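Long-range contacts in alpha-L-arabinofuranosidase B (Aspergillus kawachii, PDB 6SXT), which hydrolyses terminal non-reducing alpha-L-arabinofuranosides in arabinoxylan, arabinan and arabinogalactan, helping to break down plant hemicellulose: residues E145-V150 with H178-Y183; F162-A167 with G293-G298; P198-D203 with W239-A244; A231-A236 with S297-D302. One frame throughout, in Å; residues are numbered along the deposited sequence. Where two conformers were deposited one is given.

Interaction 1. Residues E145-V150 with H178-Y183; sequences EGMYAV and HMEAIY. With LXE ([(1~{S},2~{S},3~{S},4~{S})-2-(hydroxymethyl)-3,4-bis(oxidanyl)cyclopentyl]azanium), chain G.
OE2 of E145 lies only 2.5 Å from OE1 of E180, so one of the two acids probably carries a proton and donates it. They meet between the facing sheets of the concanavalin-like beta-sandwich, where strands 145-150 and 180-183 run in nearly the same direction, 21° apart, with axes 7.9 Å from each other at their closest. The two side chains lie alongside each other, pointing in opposite directions, with carboxylate planes 37° apart. Each acid also has a partner outside the two segments: E145 OE1 is hydrogen-bonded to N166 ND2, and E180 OE2 is salt-bridged to R259, whose positive charge probably eases the closeness of two buried acids. Further along the strands the contact is apolar. M147 bends at its last torsion (chi3 76°), bringing CE to 3.4 Å from the backbone O of E180 while SD lies near the CA of A181. M179, in the loop just before strand 180-183, points away from 145-150 and puts SD 3.1 Å from O2' of the bound LXE. I182 packs alongside M147, its CD1 3.8 Å from CG of M147. The same I182 CD1 sits against the backbone N of A149, 3.7 Å away, and 4.2 Å from A149 CB.

Interaction 2. Residues F162-A167 with G293-G298; sequences FDYGNA and GVMTSG
The chain from Y164 to N166 runs almost alongside G293-M295, their directions 7° apart, with CA of G165 6.9 Å from CA of M295. G165 makes the corner: its phi of 146° turns the chain so that strand 163-164 and strand 166-167 go to different sheets, and Y164, G165 and N166 around the corner all touch strand 288-296. Y164 reaches across to the backbone of that strand. The carbonyl O of V294 lies at the edge of its ring, close to the ring plane and 3.6 Å from CE2. G293 has no side chain, which lets the outer part of the ring settle against its peptide. The phenol oxygen itself is hydrogen-bonded to ND1 of H19, and the ring also meets that of F290. M295 packs against the corner. Its SD stands above the face of the Y164 ring, a Met-aromatic contact at a distance, 5.4 Å from SD to the ring centroid; the same SD lies 3.9 Å from CA of G165. A bend at chi3 (65°) then swings CE towards N166, 3.8 Å from its CB, the two side chains crossing at about a right angle. Both ends of the N166 amide are held, OD1 by the backbone N of G272 and ND2 by A139 O. This is packing between strands of different sheets, inside a beta-sandwich of the concanavalin-like class, and D163, one residue before Y164, lines the pocket of the bound LXE.

Interaction 3. Residues P198-D203 with W239-A244; sequences PWIMVD and WAIRGA. With LXE ([(1~{S},2~{S},3~{S},4~{S})-2-(hydroxymethyl)-3,4-bis(oxidanyl)cyclopentyl]azanium), chain G.
The indole of W239 is met obliquely by V202, whose CG2 comes to 3.5 Å from CZ3; the ring of Y255 also meets the indole, planes about 30° apart. W239 carries CG between its backbone N and carbonyl carbon (chi1 63°), which brings the six-membered ring toward V202 of the facing sheet. The second flat group, the carboxylate of D203, belongs to the ligand side: OD1 takes a hydrogen bond from O5' of LXE at 2.7 Å and OD2 one from O3' at 2.6 Å, the two oxygens gripping separate hydroxyls. OD1 is also bonded to the backbone N of E205, the nucleophile. The rest of the contact between the strands is aliphatic. I241 sets CG1 3.7 Å from CG2 of V202 and CG2 3.8 Å from CG2 of I200, lying alongside both. CD1 of I200 then rests on G243, 4.1 Å from its CA, where the lack of a side chain makes room. The arrangement is that of a beta-sandwich interface: strands 199-203 and 239-244 run oppositely, at 154°, in facing sheets. Strand 227-235 adjoins the second of them, lending V228, A230 and V232 to the same apolar layer, while R242 points out to helix 302-315 and its salt-bridge partner E305.

Interaction 4. Residues A231-A236 with S297-D302; sequences AVKGGA and SGYPSD. With EDO (1,2-ethanediol), chain B.
K233 lies across the ring of Y299, and its far end is tied down where the sandwich sheet meets the loop leading into helix 302-315. The charged and polar contacts centre on NZ. It forms a salt bridge with D302 OD1 at 2.8 Å, met nearly along the C-O bond, and donates to P300 O at 2.9 Å, with the donor tilted 33° from that carbonyl plane. A second salt bridge, to E305 on the same helix, adds a third grip on the ammonium group. S301, between these acceptors, holds the N-cap position, its OG hydrogen-bonded to T304 OG1. Among the contacts of the Y299 ring, the methylene chain of K233 passes at about a right angle over one face, and CD gives a CH-pi contact 3.9 Å from the ring centroid. K238 also meets this ring, through a cation-pi contact. CG of K233 stands 3.6 Å from CE1 of Y299, while CB of K233 packs against CD of P300. Backbone packing completes the group: the G234 peptide lies at the edge of the Y299 ring, with its C 3.6 Å from CD1. Beside G235 sits an ethanediol, probably from the crystallisation liquor, whose O1 accepts a hydrogen bond from A236 N at 2.7 Å (N-H...O 154°).

In the fold
All four contacts belong to one beta-sandwich, and probable backbone hydrogen bonds join them. Interactions 1 and 2 lie side by side, their centres 4 Å apart, and the I182 N to Y164 O distance of 2.9 Å probably marks a hydrogen bond between adjacent strands. Interaction 3 follows in the same ligand-side sheet through A181 O and D203 N, 2.8 Å apart. In the opposite layer, M147 N to V232 O (2.8 Å) leads from interaction 1 to interaction 4, and R242 N to A231 O (2.8 Å) leads on to interaction 3. M179, D163 and D203 of interactions 1 to 3 converge on LXE, with M179 CE 3.3 Å from D203 OD2; interaction 4 lies away from the site.

Interaction 1. Residues E145-V150 with H178-Y183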
# COMPACT_ATOMS: atom_id res chain seq x y z
N GLU A 145 -20.80 -7.03 14.16
CA GLU A 145 -19.40 -7.38 13.83
C GLU A 145 -18.46 -6.34 14.42
O GLU A 145 -18.83 -5.20 14.65
CB GLU A 145 -19.18 -7.45 12.31
CG GLU A 145 -19.37 -6.15 11.58
CD GLU A 145 -19.17 -6.18 10.08
OE1 GLU A 145 -18.76 -7.26 9.58
OE2 GLU A 145 -19.47 -5.19 9.41
N GLY A 146 -17.21 -6.74 14.54
CA GLY A 146 -16.10 -5.79 14.73
C GLY A 146 -15.02 -6.06 13.71
O GLY A 146 -15.05 -7.07 13.01
N MET A 147 -14.09 -5.13 13.63
CA MET A 147 -12.95 -5.23 12.73
C MET A 147 -11.87 -4.33 13.29
O MET A 147 -12.13 -3.38 14.08
CB MET A 147 -13.31 -4.88 11.30
CG MET A 147 -13.81 -3.48 11.11
SD MET A 147 -14.80 -3.29 9.58
CE MET A 147 -16.35 -4.03 10.06
N TYR A 148 -10.63 -4.60 12.90
CA TYR A 148 -9.55 -3.61 13.09
C TYR A 148 -8.56 -3.77 11.94
O TYR A 148 -8.54 -4.83 11.29
CB TYR A 148 -8.82 -3.71 14.45
CG TYR A 148 -7.73 -4.75 14.54
CD1 TYR A 148 -8.00 -6.05 14.91
CD2 TYR A 148 -6.42 -4.44 14.20
CE1 TYR A 148 -7.02 -7.02 14.94
CE2 TYR A 148 -5.43 -5.39 14.24
CZ TYR A 148 -5.72 -6.68 14.62
OH TYR A 148 -4.75 -7.66 14.64
N ALA A 149 -7.75 -2.76 11.74
CA ALA A 149 -6.58 -2.83 10.88
C ALA A 149 -5.48 -2.00 11.47
O ALA A 149 -5.77 -0.93 12.06
CB ALA A 149 -6.90 -2.41 9.47
N VAL A 150 -4.25 -2.43 11.22
CA VAL A 150 -3.08 -1.57 11.47
C VAL A 150 -2.61 -1.08 10.10
O VAL A 150 -2.33 -1.91 9.19
CB VAL A 150 -1.95 -2.30 12.21
CG1 VAL A 150 -0.70 -1.43 12.30
CG2 VAL A 150 -2.42 -2.75 13.60
N HIS A 178 -25.21 -1.29 2.64
CA HIS A 178 -24.70 -2.54 2.03
C HIS A 178 -23.17 -2.61 2.16
O HIS A 178 -22.53 -3.42 1.47
CB HIS A 178 -25.14 -2.67 0.57
CG HIS A 178 -26.62 -2.95 0.49
ND1 HIS A 178 -27.11 -4.20 0.13
CD2 HIS A 178 -27.71 -2.17 0.73
CE1 HIS A 178 -28.45 -4.18 0.16
NE2 HIS A 178 -28.84 -2.94 0.47
N MET A 179 -22.62 -1.83 3.08
CA MET A 179 -21.18 -1.88 3.40
C MET A 179 -21.02 -1.52 4.87
O MET A 179 -21.82 -0.76 5.45
CB MET A 179 -20.39 -0.84 2.59
CG MET A 179 -20.03 -1.35 1.23
SD MET A 179 -19.18 -0.11 0.25
CE MET A 179 -17.62 -0.17 1.14
N GLU A 180 -19.96 -2.04 5.47
CA GLU A 180 -19.46 -1.51 6.75
C GLU A 180 -17.96 -1.81 6.80
O GLU A 180 -17.58 -2.99 7.07
CB GLU A 180 -20.17 -2.19 7.89
CG GLU A 180 -19.81 -1.62 9.26
CD GLU A 180 -20.68 -2.20 10.35
OE1 GLU A 180 -20.57 -3.39 10.66
OE2 GLU A 180 -21.52 -1.40 10.89
N ALA A 181 -17.18 -0.80 6.49
CA ALA A 181 -15.72 -0.98 6.36
C ALA A 181 -14.99 0.23 6.91
O ALA A 181 -15.46 1.37 6.87
CB ALA A 181 -15.40 -1.23 4.91
N ILE A 182 -13.82 -0.05 7.47
CA ILE A 182 -12.81 0.98 7.79
C ILE A 182 -12.42 1.74 6.53
O ILE A 182 -12.09 1.10 5.53
CB ILE A 182 -11.58 0.35 8.45
CG1 ILE A 182 -11.93 -0.34 9.75
CG2 ILE A 182 -10.49 1.39 8.61
CD1 ILE A 182 -10.84 -1.30 10.22
N TYR A 183 -12.36 3.04 6.63
CA TYR A 183 -11.78 3.91 5.61
C TYR A 183 -10.65 4.73 6.25
O TYR A 183 -10.81 5.21 7.38
CB TYR A 183 -12.84 4.88 5.05
CG TYR A 183 -12.23 5.98 4.22
CD1 TYR A 183 -12.01 5.81 2.86
CD2 TYR A 183 -11.85 7.19 4.77
CE1 TYR A 183 -11.38 6.77 2.09
CE2 TYR A 183 -11.22 8.16 4.01
CZ TYR A 183 -10.99 7.97 2.67
OH TYR A 183 -10.31 8.90 1.92
C1' LXE G . -20.20 3.06 -2.91
C2' LXE G . -18.84 2.37 -2.74
O2' LXE G . -18.97 1.00 -2.62
C3' LXE G . -18.35 3.03 -1.53
O3' LXE G . -16.92 2.67 -1.33
C4' LXE G . -18.47 4.49 -1.92
C5' LXE G . -18.56 5.42 -0.73
O5' LXE G . -19.56 5.08 0.21
C6' LXE G . -19.78 4.51 -2.81
N1' LXE G . -19.36 5.07 -4.13

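Interaction 2. Residues F162-A167 with G293-G298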
# COMPACT_ATOMS: atom_id res chain seq x y z
N PHE A 162 -9.95 3.88 0.33
CA PHE A 162 -9.00 2.90 0.93
C PHE A 162 -9.73 2.24 2.10
O PHE A 162 -9.73 2.77 3.23
CB PHE A 162 -7.70 3.58 1.39
CG PHE A 162 -6.73 2.55 1.88
CD1 PHE A 162 -6.11 1.73 0.97
CD2 PHE A 162 -6.53 2.32 3.24
CE1 PHE A 162 -5.25 0.72 1.36
CE2 PHE A 162 -5.68 1.29 3.65
CZ PHE A 162 -5.05 0.51 2.71
N ASP A 163 -10.38 1.13 1.82
CA ASP A 163 -11.27 0.45 2.77
C ASP A 163 -10.72 -0.92 3.19
O ASP A 163 -10.02 -1.58 2.44
CB ASP A 163 -12.69 0.22 2.28
CG ASP A 163 -13.54 1.45 2.09
OD1 ASP A 163 -13.08 2.56 2.36
OD2 ASP A 163 -14.72 1.23 1.60
N TYR A 164 -11.13 -1.36 4.37
CA TYR A 164 -10.98 -2.76 4.79
C TYR A 164 -12.24 -3.13 5.54
O TYR A 164 -12.59 -2.48 6.56
CB TYR A 164 -9.76 -2.98 5.70
CG TYR A 164 -9.65 -4.38 6.24
CD1 TYR A 164 -9.43 -5.45 5.39
CD2 TYR A 164 -9.83 -4.68 7.59
CE1 TYR A 164 -9.33 -6.75 5.85
CE2 TYR A 164 -9.71 -5.97 8.08
CZ TYR A 164 -9.46 -7.03 7.21
OH TYR A 164 -9.38 -8.30 7.72
N GLY A 165 -12.95 -4.15 5.06
CA GLY A 165 -14.10 -4.68 5.78
C GLY A 165 -15.22 -5.19 4.89
O GLY A 165 -14.97 -5.74 3.83
N ASN A 166 -16.45 -5.04 5.37
CA ASN A 166 -17.64 -5.77 4.87
C ASN A 166 -18.21 -5.03 3.66
O ASN A 166 -18.40 -3.79 3.73
CB ASN A 166 -18.67 -5.86 5.99
CG ASN A 166 -19.70 -6.96 5.84
OD1 ASN A 166 -20.28 -7.10 4.75
ND2 ASN A 166 -19.89 -7.76 6.87
N ALA A 167 -18.46 -5.75 2.57
CA ALA A 167 -18.93 -5.12 1.34
C ALA A 167 -19.88 -6.01 0.54
O ALA A 167 -20.26 -7.06 1.02
CB ALA A 167 -17.78 -4.64 0.53
N GLY A 293 -5.09 -7.17 10.06
CA GLY A 293 -6.46 -6.80 10.40
C GLY A 293 -7.32 -8.03 10.49
O GLY A 293 -6.93 -9.11 10.03
N VAL A 294 -8.50 -7.83 11.06
CA VAL A 294 -9.47 -8.92 11.23
C VAL A 294 -10.88 -8.39 11.05
O VAL A 294 -11.12 -7.19 11.21
CB VAL A 294 -9.35 -9.63 12.58
CG1 VAL A 294 -7.93 -10.05 12.96
CG2 VAL A 294 -10.00 -8.82 13.68
N MET A 295 -11.80 -9.34 10.89
CA MET A 295 -13.26 -9.12 11.05
C MET A 295 -13.76 -10.19 12.01
O MET A 295 -13.24 -11.32 12.01
CB MET A 295 -14.02 -9.21 9.73
CG MET A 295 -13.59 -8.11 8.77
SD MET A 295 -14.29 -8.38 7.11
CE MET A 295 -16.05 -8.19 7.44
N THR A 296 -14.70 -9.79 12.86
CA THR A 296 -15.27 -10.67 13.90
C THR A 296 -16.76 -10.89 13.68
O THR A 296 -17.39 -10.17 12.96
CB THR A 296 -15.03 -10.14 15.32
OG1 THR A 296 -15.96 -9.06 15.55
CG2 THR A 296 -13.63 -9.68 15.56
N SER A 297 -17.26 -11.92 14.35
CA SER A 297 -18.72 -12.12 14.56
C SER A 297 -19.05 -11.58 15.95
O SER A 297 -18.37 -11.94 16.86
CB SER A 297 -19.05 -13.58 14.41
OG SER A 297 -20.36 -13.86 14.89
N GLY A 298 -20.08 -10.79 16.09
CA GLY A 298 -20.42 -10.18 17.37
C GLY A 298 -19.79 -8.80 17.49
O GLY A 298 -18.82 -8.47 16.80

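Interaction 3. Residues P198-D203 with W239-A244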
# COMPACT_ATOMS: atom_id res chain seq x y z
N PRO A 198 -5.30 12.75 7.48
CA PRO A 198 -6.43 11.89 7.12
C PRO A 198 -7.28 11.53 8.32
O PRO A 198 -6.92 11.83 9.45
CB PRO A 198 -5.72 10.66 6.58
CG PRO A 198 -4.48 10.55 7.47
CD PRO A 198 -4.07 11.99 7.70
N TRP A 199 -8.43 10.88 8.09
CA TRP A 199 -9.39 10.49 9.12
C TRP A 199 -9.68 9.01 8.96
O TRP A 199 -9.78 8.52 7.82
CB TRP A 199 -10.71 11.26 9.02
CG TRP A 199 -10.48 12.75 9.05
CD1 TRP A 199 -10.24 13.49 10.15
CD2 TRP A 199 -10.47 13.63 7.92
NE1 TRP A 199 -10.03 14.80 9.77
CE2 TRP A 199 -10.20 14.92 8.42
CE3 TRP A 199 -10.64 13.47 6.54
CZ2 TRP A 199 -10.08 16.02 7.56
CZ3 TRP A 199 -10.55 14.56 5.70
CH2 TRP A 199 -10.23 15.82 6.22
N ILE A 200 -9.92 8.35 10.08
CA ILE A 200 -10.59 7.04 10.08
C ILE A 200 -12.07 7.32 10.00
O ILE A 200 -12.60 8.05 10.84
CB ILE A 200 -10.30 6.22 11.35
CG1 ILE A 200 -8.80 5.98 11.51
CG2 ILE A 200 -11.11 4.96 11.30
CD1 ILE A 200 -8.43 5.53 12.89
N MET A 201 -12.71 6.74 9.00
CA MET A 201 -14.18 6.87 8.89
C MET A 201 -14.75 5.48 8.63
O MET A 201 -13.98 4.51 8.49
CB MET A 201 -14.55 7.83 7.77
CG MET A 201 -14.00 9.20 8.06
SD MET A 201 -14.66 10.53 6.96
CE MET A 201 -13.49 10.40 5.64
N VAL A 202 -16.05 5.39 8.55
CA VAL A 202 -16.71 4.10 8.26
C VAL A 202 -17.47 4.27 6.95
O VAL A 202 -18.33 5.15 6.86
CB VAL A 202 -17.61 3.60 9.38
CG1 VAL A 202 -18.34 2.33 9.01
CG2 VAL A 202 -16.78 3.40 10.64
N ASP A 203 -17.15 3.41 6.01
CA ASP A 203 -17.83 3.36 4.70
C ASP A 203 -19.06 2.50 4.91
O ASP A 203 -18.95 1.28 5.13
CB ASP A 203 -16.89 2.86 3.62
CG ASP A 203 -17.40 3.04 2.21
OD1 ASP A 203 -18.63 3.39 2.10
OD2 ASP A 203 -16.54 2.91 1.27
N TRP A 239 -22.80 1.80 16.42
CA TRP A 239 -21.49 1.56 15.76
C TRP A 239 -20.46 2.46 16.42
O TRP A 239 -20.83 3.39 17.19
CB TRP A 239 -21.56 1.81 14.26
CG TRP A 239 -21.89 3.21 13.90
CD1 TRP A 239 -23.10 3.82 14.09
CD2 TRP A 239 -21.03 4.19 13.31
NE1 TRP A 239 -23.06 5.08 13.60
CE2 TRP A 239 -21.77 5.37 13.16
CE3 TRP A 239 -19.68 4.20 12.90
CZ2 TRP A 239 -21.22 6.53 12.64
CZ3 TRP A 239 -19.16 5.34 12.40
CH2 TRP A 239 -19.89 6.51 12.27
N ALA A 240 -19.19 2.22 16.13
CA ALA A 240 -18.13 3.00 16.79
C ALA A 240 -16.88 3.06 15.93
O ALA A 240 -16.61 2.14 15.12
CB ALA A 240 -17.78 2.39 18.10
N ILE A 241 -16.13 4.14 16.11
CA ILE A 241 -14.78 4.35 15.56
C ILE A 241 -13.88 4.53 16.76
O ILE A 241 -14.10 5.45 17.53
CB ILE A 241 -14.67 5.59 14.68
CG1 ILE A 241 -15.61 5.51 13.47
CG2 ILE A 241 -13.22 5.86 14.30
CD1 ILE A 241 -15.72 6.80 12.72
N ARG A 242 -12.80 3.75 16.79
CA ARG A 242 -11.75 3.94 17.80
C ARG A 242 -10.39 3.96 17.09
O ARG A 242 -10.26 3.26 16.07
CB ARG A 242 -11.82 2.82 18.83
CG ARG A 242 -13.16 2.72 19.51
CD ARG A 242 -13.22 1.66 20.59
NE ARG A 242 -12.50 2.08 21.80
CZ ARG A 242 -11.93 1.26 22.67
NH1 ARG A 242 -11.93 -0.04 22.51
NH2 ARG A 242 -11.34 1.80 23.73
N GLY A 243 -9.45 4.71 17.60
CA GLY A 243 -8.15 4.85 16.96
C GLY A 243 -7.07 4.89 18.02
O GLY A 243 -7.27 5.39 19.12
N ALA A 244 -5.90 4.46 17.64
CA ALA A 244 -4.69 4.47 18.50
C ALA A 244 -3.47 4.61 17.64
O ALA A 244 -3.49 4.29 16.44
CB ALA A 244 -4.55 3.20 19.29
C1' LXE G . -20.20 3.06 -2.91
C2' LXE G . -18.84 2.37 -2.74
O2' LXE G . -18.97 1.00 -2.62
C3' LXE G . -18.35 3.03 -1.53
O3' LXE G . -16.92 2.67 -1.33
C4' LXE G . -18.47 4.49 -1.92
C5' LXE G . -18.56 5.42 -0.73
O5' LXE G . -19.56 5.08 0.21
C6' LXE G . -19.78 4.51 -2.81
N1' LXE G . -19.36 5.07 -4.13

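Interaction 4. Residues A231-A236 with S297-D302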
# COMPACT_ATOMS: atom_id res chain seq x y z
N ALA A 231 -10.09 0.69 14.80
CA ALA A 231 -11.00 -0.35 15.28
C ALA A 231 -12.42 0.14 15.08
O ALA A 231 -12.79 1.23 15.61
CB ALA A 231 -10.76 -0.74 16.72
N VAL A 232 -13.21 -0.65 14.37
CA VAL A 232 -14.59 -0.26 13.98
C VAL A 232 -15.51 -1.39 14.38
O VAL A 232 -15.15 -2.60 14.27
CB VAL A 232 -14.68 0.10 12.48
CG1 VAL A 232 -16.11 0.01 11.95
CG2 VAL A 232 -14.03 1.43 12.25
N LYS A 233 -16.73 -1.08 14.82
CA LYS A 233 -17.70 -2.13 15.15
C LYS A 233 -19.09 -1.58 14.90
O LYS A 233 -19.27 -0.36 14.89
CB LYS A 233 -17.52 -2.62 16.59
CG LYS A 233 -17.52 -1.54 17.67
CD LYS A 233 -17.02 -2.07 18.98
CE LYS A 233 -16.85 -1.02 20.06
NZ LYS A 233 -16.15 -1.61 21.24
N GLY A 234 -19.99 -2.52 14.58
CA GLY A 234 -21.36 -2.16 14.22
C GLY A 234 -22.30 -3.23 14.68
O GLY A 234 -22.03 -4.42 14.53
N GLY A 235 -23.45 -2.82 15.19
CA GLY A 235 -24.52 -3.74 15.56
C GLY A 235 -25.86 -3.06 15.27
O GLY A 235 -25.92 -2.18 14.45
N ALA A 236 -26.89 -3.50 16.00
CA ALA A 236 -28.28 -3.02 15.78
C ALA A 236 -28.41 -1.58 16.28
O ALA A 236 -28.46 -1.40 17.49
CB ALA A 236 -29.19 -3.98 16.52
N SER A 297 -17.26 -11.92 14.35
CA SER A 297 -18.72 -12.12 14.56
C SER A 297 -19.05 -11.58 15.95
O SER A 297 -18.37 -11.94 16.86
CB SER A 297 -19.05 -13.58 14.41
OG SER A 297 -20.36 -13.86 14.89
N GLY A 298 -20.08 -10.79 16.09
CA GLY A 298 -20.42 -10.18 17.37
C GLY A 298 -19.79 -8.80 17.49
O GLY A 298 -18.82 -8.47 16.80
N TYR A 299 -20.24 -8.07 18.49
CA TYR A 299 -19.86 -6.68 18.72
C TYR A 299 -18.84 -6.63 19.84
O TYR A 299 -19.15 -6.88 20.99
CB TYR A 299 -21.09 -5.87 19.16
CG TYR A 299 -20.90 -4.39 19.17
CD1 TYR A 299 -21.13 -3.60 18.06
CD2 TYR A 299 -20.62 -3.73 20.36
CE1 TYR A 299 -21.02 -2.23 18.09
CE2 TYR A 299 -20.52 -2.35 20.41
CZ TYR A 299 -20.74 -1.59 19.28
OH TYR A 299 -20.67 -0.24 19.25
N PRO A 300 -17.53 -6.42 19.55
CA PRO A 300 -16.53 -6.57 20.60
C PRO A 300 -16.68 -5.50 21.68
O PRO A 300 -17.03 -4.36 21.37
CB PRO A 300 -15.19 -6.32 19.88
CG PRO A 300 -15.50 -6.66 18.46
CD PRO A 300 -16.92 -6.17 18.23
N SER A 301 -16.41 -5.92 22.91
CA SER A 301 -16.35 -4.97 24.04
C SER A 301 -15.15 -4.03 23.85
O SER A 301 -14.15 -4.36 23.21
CB SER A 301 -16.27 -5.66 25.34
OG SER A 301 -15.03 -6.36 25.51
N ASP A 302 -15.24 -2.85 24.47
CA ASP A 302 -14.09 -1.95 24.53
C ASP A 302 -12.91 -2.69 25.17
O ASP A 302 -11.76 -2.47 24.70
CB ASP A 302 -14.33 -0.63 25.27
CG ASP A 302 -15.20 0.38 24.55
OD1 ASP A 302 -15.75 0.03 23.45
OD2 ASP A 302 -15.29 1.52 25.03
C1 EDO B . -26.15 -5.67 18.60
O1 EDO B . -26.65 -5.81 17.36
C2 EDO B . -25.85 -6.96 19.18
O2 EDO B . -24.58 -6.87 19.81